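Local coordinates for protein diaminobutyrate-pyruvate transaminase and L-2,4-diaminobutyrate decarboxylase (Vibrio parahaemolyticus, PDB 2QMA) that probably catalyses pyridoxal-phosphate-dependent decarboxylation of L-2,4-diaminobutyrate through its C-terminal domain, the part present here, at residues M230-N235 against D246-Q251. Sequence-based numbering, arbitrary orientation. Where two conformers were deposited one is given.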
# COMPACT_ATOMS: atom_id res chain seq x y z
N MSE A 230 16.84 -21.46 5.41
CA MSE A 230 18.12 -22.14 5.38
C MSE A 230 19.09 -21.20 4.68
O MSE A 230 18.94 -20.92 3.50
CB MSE A 230 17.93 -23.37 4.50
CG MSE A 230 18.37 -24.61 5.07
SE MSE A 230 17.86 -25.96 3.74
CE MSE A 230 19.50 -26.72 4.02
N THR A 231 20.08 -20.68 5.40
CA THR A 231 20.93 -19.69 4.77
C THR A 231 22.19 -20.36 4.19
O THR A 231 22.68 -21.38 4.69
CB THR A 231 21.31 -18.52 5.69
OG1 THR A 231 22.23 -19.00 6.68
CG2 THR A 231 20.07 -17.89 6.38
N VAL A 232 22.68 -19.80 3.10
CA VAL A 232 23.91 -20.27 2.47
C VAL A 232 24.93 -19.15 2.60
O VAL A 232 24.58 -17.97 2.49
CB VAL A 232 23.67 -20.60 0.97
CG1 VAL A 232 24.92 -21.16 0.30
CG2 VAL A 232 22.50 -21.60 0.83
N ASP A 233 26.20 -19.50 2.78
CA ASP A 233 27.25 -18.50 2.90
C ASP A 233 27.27 -17.58 1.69
O ASP A 233 26.93 -18.01 0.57
CB ASP A 233 28.61 -19.18 3.00
CG ASP A 233 28.80 -19.92 4.33
OD1 ASP A 233 28.01 -19.64 5.26
OD2 ASP A 233 29.72 -20.76 4.42
N ALA A 234 27.60 -16.32 1.93
CA ALA A 234 27.83 -15.33 0.91
C ALA A 234 29.35 -15.16 0.65
O ALA A 234 30.19 -15.30 1.56
CB ALA A 234 27.19 -14.00 1.28
N ASN A 235 29.68 -14.90 -0.60
CA ASN A 235 31.01 -14.47 -0.93
C ASN A 235 31.27 -13.10 -0.30
O ASN A 235 30.33 -12.45 0.18
CB ASN A 235 31.13 -14.42 -2.44
CG ASN A 235 30.93 -15.77 -3.06
OD1 ASN A 235 31.67 -16.69 -2.77
ND2 ASN A 235 29.93 -15.90 -3.92
N ASP A 246 24.70 -26.91 -3.91
CA ASP A 246 24.16 -28.24 -4.22
C ASP A 246 24.26 -29.18 -3.02
O ASP A 246 23.30 -29.85 -2.72
CB ASP A 246 24.80 -28.85 -5.45
CG ASP A 246 24.14 -30.14 -5.87
OD1 ASP A 246 23.01 -30.12 -6.39
OD2 ASP A 246 24.75 -31.19 -5.66
N GLU A 247 25.42 -29.21 -2.33
CA GLU A 247 25.60 -30.12 -1.19
C GLU A 247 24.72 -29.75 0.04
O GLU A 247 24.23 -30.64 0.73
CB GLU A 247 27.10 -30.32 -0.81
CG GLU A 247 27.77 -29.14 -0.15
CD GLU A 247 29.10 -29.48 0.60
OE1 GLU A 247 29.59 -30.66 0.60
OE2 GLU A 247 29.66 -28.55 1.22
N VAL A 248 24.52 -28.45 0.30
CA VAL A 248 23.63 -27.97 1.37
C VAL A 248 22.19 -28.46 1.11
O VAL A 248 21.52 -28.96 2.02
CB VAL A 248 23.70 -26.41 1.52
CG1 VAL A 248 22.46 -25.86 2.23
CG2 VAL A 248 24.96 -25.99 2.32
N ILE A 249 21.72 -28.33 -0.12
CA ILE A 249 20.40 -28.79 -0.47
C ILE A 249 20.34 -30.33 -0.37
O ILE A 249 19.41 -30.88 0.23
CB ILE A 249 20.02 -28.33 -1.88
CG1 ILE A 249 19.91 -26.82 -1.88
CG2 ILE A 249 18.67 -28.99 -2.30
CD1 ILE A 249 19.89 -26.19 -3.25
N ALA A 250 21.35 -31.03 -0.93
CA ALA A 250 21.34 -32.50 -0.91
C ALA A 250 21.29 -33.00 0.52
O ALA A 250 20.55 -33.92 0.84
CB ALA A 250 22.58 -33.05 -1.63
N GLN A 251 22.07 -32.38 1.39
CA GLN A 251 22.14 -32.78 2.80
C GLN A 251 20.82 -32.53 3.54
O GLN A 251 20.41 -33.33 4.40
CB GLN A 251 23.28 -32.03 3.50
CG GLN A 251 23.82 -32.73 4.76
CD GLN A 251 23.09 -32.31 6.02
OE1 GLN A 251 22.61 -31.18 6.13
NE2 GLN A 251 23.02 -33.22 7.00
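Met-230, a selenomethionine, sets its methyl CE above one side of the Val-248 carbonyl plane, out past the oxygen and not over the amide itself: CE is 3.6 Å from Val-248 O. The angle C-O-CE at that oxygen is about 117°. No aromatic ring or carboxylate enters the contact, and no hydrogen bond crosses it. Strand 229-232 is an outer strand of the mixed seven-stranded sheet in the fold type I large domain of this decarboxylase region. Helix 245-254 packs against it within a beta-alpha-beta crossover, for the chain next enters strand 258-265, parallel but on the far side of strand 203-208.

Met-230 and Val-232 send their CB atoms toward the helix, whereas Thr-231 turns away; both strand residues converge on Val-248 CG1. Val-248 meets them with this single branch. Its CG1 lies anti to the backbone N (chi1 159°) and touches Met-230 CE at 3.6 Å. The Met-230 and Val-248 side chains pass each other in opposite directions; the Met-230 chain is extended at chi2 and bends at chi3 (137°), with CE at its end. That side chain also rests on Ala-252, while buried Val-232 touches Leu-245 and Val-206, linking strand, helix and neighbouring strand. The fit is looser toward Val-232, whose CG2 stops 4.5 Å from Val-248 CG1.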